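Local coordinates for protein aldo-keto reductase 1 (Coptotermes gestroi, PDB 5KET) that binds NADP and probably catalyses the NADPH-dependent reduction of carbonyl compounds, at residues 171-183 with 328-340. Sequence-based numbering, arbitrary orientation.
With NAP (NADP nicotinamide-adenine-dinucleotide phosphate), chain C.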
loop_
_atom_site.group_PDB
_atom_site.type_symbol
_atom_site.label_atom_id
_atom_site.label_comp_id
_atom_site.label_asym_id
_atom_site.label_seq_id
_atom_site.Cartn_x
_atom_site.Cartn_y
_atom_site.Cartn_z
ATOM N N LEU A 171 4.877 5.338 6.060
ATOM C CA LEU A 171 5.869 5.157 5.008
ATOM C C LEU A 171 5.484 3.995 4.103
ATOM O O LEU A 171 4.794 3.065 4.524
ATOM C CB LEU A 171 7.239 4.867 5.601
ATOM C CG LEU A 171 7.848 5.844 6.608
ATOM C CD1 LEU A 171 9.029 5.161 7.291
ATOM C CD2 LEU A 171 8.232 7.132 5.898
ATOM N N SER A 172 5.963 4.040 2.861
ATOM C CA SER A 172 5.731 2.949 1.921
ATOM C C SER A 172 6.996 2.663 1.119
ATOM O O SER A 172 7.614 3.582 0.574
ATOM C CB SER A 172 4.575 3.273 0.973
ATOM O OG SER A 172 4.213 2.124 0.235
ATOM N N ASN A 173 7.365 1.384 1.053
ATOM C CA ASN A 173 8.532 0.924 0.303
ATOM C C ASN A 173 9.827 1.521 0.850
ATOM O O ASN A 173 10.758 1.819 0.103
ATOM C CB ASN A 173 8.382 1.219 -1.191
ATOM C CG ASN A 173 7.186 0.521 -1.805
ATOM O OD1 ASN A 173 6.306 1.168 -2.368
ATOM N ND2 ASN A 173 7.156 -0.810 -1.719
ATOM N N PHE A 174 9.889 1.691 2.168
ATOM C CA PHE A 174 11.085 2.122 2.878
ATOM C C PHE A 174 11.781 0.907 3.481
ATOM O O PHE A 174 11.138 -0.103 3.769
ATOM C CB PHE A 174 10.722 3.109 3.991
ATOM C CG PHE A 174 10.509 4.521 3.517
ATOM C CD1 PHE A 174 9.443 4.844 2.690
ATOM C CD2 PHE A 174 11.367 5.535 3.924
ATOM C CE1 PHE A 174 9.243 6.150 2.256
ATOM C CE2 PHE A 174 11.177 6.844 3.498
ATOM C CZ PHE A 174 10.111 7.153 2.659
ATOM N N ASN A 175 13.090 1.002 3.678
ATOM C CA ASN A 175 13.838 -0.105 4.256
ATOM C C ASN A 175 14.056 0.142 5.760
ATOM O O ASN A 175 13.507 1.087 6.343
ATOM C CB ASN A 175 15.143 -0.290 3.480
ATOM C CG ASN A 175 16.023 0.912 3.568
ATOM O OD1 ASN A 175 15.761 1.812 4.360
ATOM N ND2 ASN A 175 17.052 0.966 2.732
ATOM N N SER A 176 14.869 -0.708 6.399
ATOM C CA SER A 176 15.120 -0.577 7.835
ATOM C C SER A 176 15.831 0.729 8.151
ATOM O O SER A 176 15.354 1.540 8.954
ATOM C CB SER A 176 15.977 -1.736 8.331
ATOM O OG SER A 176 15.379 -2.977 8.056
ATOM N N ARG A 177 17.002 0.928 7.540
ATOM C CA ARG A 177 17.817 2.091 7.850
ATOM C C ARG A 177 17.022 3.394 7.710
ATOM O O ARG A 177 17.111 4.263 8.576
ATOM C CB ARG A 177 19.065 2.103 6.960
ATOM N N GLN A 178 16.215 3.526 6.644
ATOM C CA GLN A 178 15.439 4.763 6.448
ATOM C C GLN A 178 14.284 4.888 7.425
ATOM O O GLN A 178 13.952 6.012 7.850
ATOM C CB GLN A 178 14.901 4.874 5.005
ATOM C CG GLN A 178 15.903 4.631 3.863
ATOM C CD GLN A 178 15.207 4.321 2.532
ATOM O OE1 GLN A 178 14.090 3.826 2.524
ATOM N NE2 GLN A 178 15.904 4.503 1.419
ATOM N N ILE A 179 13.616 3.781 7.767
ATOM C CA ILE A 179 12.628 3.847 8.832
ATOM C C ILE A 179 13.303 4.261 10.129
ATOM O O ILE A 179 12.868 5.198 10.809
ATOM C CB ILE A 179 11.884 2.512 8.996
ATOM C CG1 ILE A 179 11.002 2.226 7.793
ATOM C CG2 ILE A 179 11.021 2.542 10.272
ATOM C CD1 ILE A 179 10.351 0.882 7.843
ATOM N N ALA A 180 14.402 3.587 10.471
ATOM C CA ALA A 180 15.119 3.901 11.702
ATOM C C ALA A 180 15.545 5.363 11.740
ATOM O O ALA A 180 15.404 6.026 12.774
ATOM C CB ALA A 180 16.331 2.983 11.847
ATOM N N ARG A 181 16.060 5.888 10.621
ATOM C CA ARG A 181 16.459 7.292 10.574
ATOM C C ARG A 181 15.271 8.217 10.839
ATOM O O ARG A 181 15.394 9.213 11.559
ATOM C CB ARG A 181 17.096 7.616 9.227
ATOM C CG ARG A 181 18.433 6.937 9.012
ATOM C CD ARG A 181 18.986 7.213 7.600
ATOM N NE ARG A 181 18.881 8.637 7.263
ATOM C CZ ARG A 181 18.407 9.107 6.119
ATOM N NH1 ARG A 181 17.986 8.269 5.169
ATOM N NH2 ARG A 181 18.364 10.417 5.919
ATOM N N ILE A 182 14.113 7.892 10.271
ATOM C CA ILE A 182 12.954 8.767 10.417
ATOM C C ILE A 182 12.420 8.710 11.843
ATOM O O ILE A 182 12.138 9.746 12.458
ATOM C CB ILE A 182 11.882 8.399 9.373
ATOM C CG1 ILE A 182 12.347 8.846 7.981
ATOM C CG2 ILE A 182 10.539 9.008 9.728
ATOM C CD1 ILE A 182 11.319 8.674 6.900
ATOM N N VAL A 183 12.308 7.502 12.401
ATOM C CA VAL A 183 11.740 7.346 13.740
ATOM C C VAL A 183 12.621 8.021 14.786
ATOM O O VAL A 183 12.111 8.650 15.723
ATOM C CB VAL A 183 11.520 5.852 14.060
ATOM C CG1 VAL A 183 10.917 5.690 15.447
ATOM C CG2 VAL A 183 10.627 5.201 13.010
ATOM N N LEU A 328 17.318 5.497 -11.092
ATOM C CA LEU A 328 16.478 5.137 -9.960
ATOM C C LEU A 328 17.182 4.170 -9.025
ATOM O O LEU A 328 17.102 4.334 -7.803
ATOM C CB LEU A 328 15.149 4.575 -10.457
ATOM C CG LEU A 328 14.067 4.340 -9.398
ATOM C CD1 LEU A 328 12.703 4.338 -10.057
ATOM C CD2 LEU A 328 14.324 3.052 -8.663
ATOM N N ARG A 329 17.853 3.149 -9.564
ATOM C CA ARG A 329 18.629 2.278 -8.689
ATOM C C ARG A 329 19.748 3.050 -7.999
ATOM O O ARG A 329 20.048 2.810 -6.824
ATOM C CB ARG A 329 19.207 1.106 -9.474
ATOM C CG ARG A 329 18.531 0.813 -10.770
ATOM C CD ARG A 329 19.039 -0.492 -11.372
ATOM N NE ARG A 329 20.391 -0.372 -11.942
ATOM C CZ ARG A 329 20.650 -0.085 -13.214
ATOM N NH1 ARG A 329 19.651 0.135 -14.057
ATOM N NH2 ARG A 329 21.886 0.005 -13.655
ATOM N N GLU A 330 20.356 3.994 -8.706
ATOM C CA GLU A 330 21.484 4.737 -8.169
ATOM C C GLU A 330 21.060 5.893 -7.269
ATOM O O GLU A 330 21.934 6.637 -6.809
ATOM C CB GLU A 330 22.355 5.268 -9.313
ATOM C CG GLU A 330 23.091 4.203 -10.090
ATOM C CD GLU A 330 23.803 4.777 -11.304
ATOM O OE1 GLU A 330 23.277 5.748 -11.895
ATOM O OE2 GLU A 330 24.889 4.267 -11.663
ATOM N N HIS A 331 19.762 6.071 -7.021
ATOM C CA HIS A 331 19.345 7.164 -6.173
ATOM C C HIS A 331 19.750 6.866 -4.721
ATOM O O HIS A 331 19.628 5.737 -4.260
ATOM C CB HIS A 331 17.837 7.397 -6.270
ATOM C CG HIS A 331 17.296 8.395 -5.293
ATOM N ND1 HIS A 331 16.663 9.544 -5.664
ATOM C CD2 HIS A 331 17.263 8.394 -3.947
ATOM C CE1 HIS A 331 16.288 10.218 -4.589
ATOM N NE2 HIS A 331 16.649 9.541 -3.526
ATOM N N PRO A 332 20.242 7.883 -3.989
ATOM C CA PRO A 332 20.782 7.646 -2.638
ATOM C C PRO A 332 19.837 6.947 -1.673
ATOM O O PRO A 332 20.299 6.343 -0.694
ATOM C CB PRO A 332 21.121 9.048 -2.151
ATOM C CG PRO A 332 20.997 9.970 -3.339
ATOM C CD PRO A 332 20.658 9.176 -4.544
ATOM N N GLU A 333 18.532 7.044 -1.896
ATOM C CA GLU A 333 17.526 6.446 -1.033
ATOM C C GLU A 333 16.802 5.311 -1.744
ATOM O O GLU A 333 15.566 5.258 -1.759
ATOM C CB GLU A 333 16.528 7.503 -0.562
ATOM C CG GLU A 333 17.151 8.628 0.253
ATOM C CD GLU A 333 17.713 8.156 1.593
ATOM O OE1 GLU A 333 17.409 7.015 2.013
ATOM O OE2 GLU A 333 18.459 8.936 2.228
ATOM N N HIS A 334 17.553 4.424 -2.344
ATOM C CA HIS A 334 16.956 3.231 -2.916
ATOM C C HIS A 334 16.823 2.165 -1.836
ATOM O O HIS A 334 17.814 1.833 -1.171
ATOM C CB HIS A 334 17.791 2.707 -4.074
ATOM C CG HIS A 334 17.129 1.603 -4.830
ATOM N ND1 HIS A 334 17.339 0.270 -4.541
ATOM C CD2 HIS A 334 16.238 1.631 -5.849
ATOM C CE1 HIS A 334 16.619 -0.474 -5.360
ATOM N NE2 HIS A 334 15.940 0.328 -6.163
ATOM N N PRO A 335 15.626 1.611 -1.632
ATOM C CA PRO A 335 15.388 0.806 -0.425
ATOM C C PRO A 335 15.799 -0.653 -0.521
ATOM O O PRO A 335 15.969 -1.291 0.530
ATOM C CB PRO A 335 13.875 0.926 -0.226
ATOM C CG PRO A 335 13.346 1.093 -1.627
ATOM C CD PRO A 335 14.385 1.870 -2.387
ATOM N N TYR A 336 15.969 -1.210 -1.717
ATOM C CA TYR A 336 16.081 -2.654 -1.868
ATOM C C TYR A 336 17.508 -3.132 -2.086
ATOM O O TYR A 336 17.709 -4.297 -2.437
ATOM C CB TYR A 336 15.181 -3.132 -3.004
ATOM C CG TYR A 336 13.754 -2.636 -2.891
ATOM C CD1 TYR A 336 13.045 -2.258 -4.020
ATOM C CD2 TYR A 336 13.125 -2.523 -1.657
ATOM C CE1 TYR A 336 11.756 -1.803 -3.931
ATOM C CE2 TYR A 336 11.835 -2.057 -1.558
ATOM C CZ TYR A 336 11.153 -1.701 -2.702
ATOM O OH TYR A 336 9.859 -1.239 -2.621
ATOM N N ASP A 337 18.505 -2.275 -1.885
ATOM C CA ASP A 337 19.871 -2.782 -1.800
ATOM C C ASP A 337 20.135 -3.397 -0.432
ATOM O O ASP A 337 20.830 -4.414 -0.329
ATOM C CB ASP A 337 20.872 -1.667 -2.088
ATOM C CG ASP A 337 20.743 -1.120 -3.490
ATOM O OD1 ASP A 337 20.249 -1.862 -4.369
ATOM O OD2 ASP A 337 21.133 0.052 -3.709
ATOM N N GLU A 338 19.587 -2.798 0.622
ATOM C CA GLU A 338 19.711 -3.356 1.956
ATOM C C GLU A 338 18.968 -4.689 2.049
ATOM O O GLU A 338 17.992 -4.919 1.325
ATOM C CB GLU A 338 19.157 -2.377 2.992
ATOM C CG GLU A 338 19.969 -1.100 3.141
ATOM C CD GLU A 338 21.070 -1.234 4.176
ATOM O OE1 GLU A 338 20.806 -1.869 5.226
ATOM O OE2 GLU A 338 22.189 -0.713 3.933
ATOM N N PRO A 339 19.424 -5.590 2.927
ATOM C CA PRO A 339 18.707 -6.863 3.133
ATOM C C PRO A 339 17.225 -6.699 3.413
ATOM O O PRO A 339 16.407 -7.484 2.913
ATOM C CB PRO A 339 19.434 -7.468 4.341
ATOM C CG PRO A 339 20.815 -6.915 4.254
ATOM C CD PRO A 339 20.688 -5.528 3.681
ATOM N N TYR A 340 16.870 -5.709 4.225
ATOM C CA TYR A 340 15.487 -5.364 4.515
ATOM C C TYR A 340 15.473 -3.980 5.146
ATOM O O TYR A 340 14.481 -3.258 5.114
ATOM C CB TYR A 340 14.828 -6.397 5.436
ATOM C CG TYR A 340 15.414 -6.476 6.828
ATOM C CD1 TYR A 340 16.574 -7.190 7.077
ATOM C CD2 TYR A 340 14.788 -5.858 7.902
ATOM C CE1 TYR A 340 17.109 -7.270 8.356
ATOM C CE2 TYR A 340 15.320 -5.927 9.183
ATOM C CZ TYR A 340 16.478 -6.637 9.401
ATOM O OH TYR A 340 17.007 -6.717 10.669
ATOM O OXT TYR A 340 16.485 -3.553 5.701
HETATM P PA NAP C . -3.234 -8.212 -5.240
HETATM O O1A NAP C . -4.433 -7.368 -4.833
HETATM O O2A NAP C . -2.715 -9.194 -4.472
HETATM O O5B NAP C . -3.516 -8.698 -6.823
HETATM C C5B NAP C . -4.805 -8.257 -7.176
HETATM C C4B NAP C . -5.080 -8.885 -8.536
HETATM O O4B NAP C . -5.602 -10.177 -8.328
HETATM C C3B NAP C . -6.064 -8.042 -9.393
HETATM O O3B NAP C . -5.690 -8.127 -10.736
HETATM C C2B NAP C . -7.417 -8.771 -9.209
HETATM O O2B NAP C . -8.119 -8.919 -10.361
HETATM C C1B NAP C . -6.983 -10.195 -8.677
HETATM N N9A NAP C . -7.745 -10.573 -7.493
HETATM C C8A NAP C . -8.186 -9.737 -6.450
HETATM N N7A NAP C . -8.880 -10.413 -5.505
HETATM C C5A NAP C . -8.887 -11.744 -5.962
HETATM C C6A NAP C . -9.434 -12.919 -5.428
HETATM N N6A NAP C . -10.126 -12.900 -4.244
HETATM N N1A NAP C . -9.304 -14.121 -6.070
HETATM C C2A NAP C . -8.598 -14.076 -7.260
HETATM N N3A NAP C . -8.018 -13.037 -7.894
HETATM C C4A NAP C . -8.184 -11.856 -7.199
HETATM O O3 NAP C . -2.035 -7.132 -5.272
HETATM P PN NAP C . -2.288 -5.720 -5.923
HETATM O O1N NAP C . -3.542 -5.531 -6.660
HETATM O O2N NAP C . -0.965 -5.195 -6.420
HETATM O O5D NAP C . -2.479 -4.686 -4.494
HETATM C C5D NAP C . -3.127 -3.588 -4.940
HETATM C C4D NAP C . -3.168 -2.599 -3.829
HETATM O O4D NAP C . -1.867 -2.604 -3.238
HETATM C C3D NAP C . -3.322 -1.236 -4.523
HETATM O O3D NAP C . -4.611 -0.805 -4.434
HETATM C C2D NAP C . -2.483 -0.330 -3.678
HETATM O O2D NAP C . -3.217 0.161 -2.638
HETATM C C1D NAP C . -1.423 -1.271 -3.073
HETATM N N1N NAP C . -0.195 -0.984 -3.858
HETATM C C2N NAP C . 0.787 -0.240 -3.276
HETATM C C3N NAP C . 1.923 0.071 -3.984
HETATM C C7N NAP C . 2.952 0.850 -3.322
HETATM O O7N NAP C . 2.787 1.392 -2.214
HETATM N N7N NAP C . 4.153 0.980 -3.979
HETATM C C4N NAP C . 2.083 -0.349 -5.316
HETATM C C5N NAP C . 1.071 -1.087 -5.894
HETATM C C6N NAP C . -0.069 -1.404 -5.178
HETATM P P2B NAP C . -9.674 -8.062 -10.572
HETATM O O1X NAP C . -9.160 -6.638 -10.412
HETATM O O2X NAP C . -10.225 -8.481 -11.907
HETATM O O3X NAP C . -10.365 -8.489 -9.278
#
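Glu333, on the C-terminal tail, reaches Gln178 and Arg181 on the helix that begins at residue 176. Its CB lies 3.6 Å from NE2 of Gln178. The chain then folds at chi2 (-66°), which brings the end of the side chain nearer the helix and sets CD 3.6 Å from Arg181 NH1. There OE1 takes a weak hydrogen bond from Gln178 NE2 at 3.0 Å, while OE2 forms a salt bridge with Arg181 NH1 at 3.1 Å. NH1 comes to the syn side of OE2, tilted out of both the carboxylate and the guanidinium planes. The other end of the Gln178 amide is used at the helix start: its OE1 accepts from Asn175 N, and Asn175 OD1 accepts from Gln178 N, a capping box, though the place of OD1, and so that second bond, is less certain. This helix follows strand 166-172 of the TIM barrel, and the tail crosses the connection between them. Where it crosses, Pro335 CG sits 3.2 Å from the carbonyl O of Asn173, and the same CG lies over the centre of the Tyr336 ring. Tyr336 brings OH to within 2.9 Å of Asn173 ND2. That ND2 is hydrogen-bonded to Tyr220 OH; Asn173 OD1 accepts from the nicotinamide amide N7N of NADP at 2.7 Å. At the chain end, the terminal carboxylate of Tyr340 receives Ser176 OG on OXT (2.7 Å) and, more weakly, Ser176 N on both oxygens.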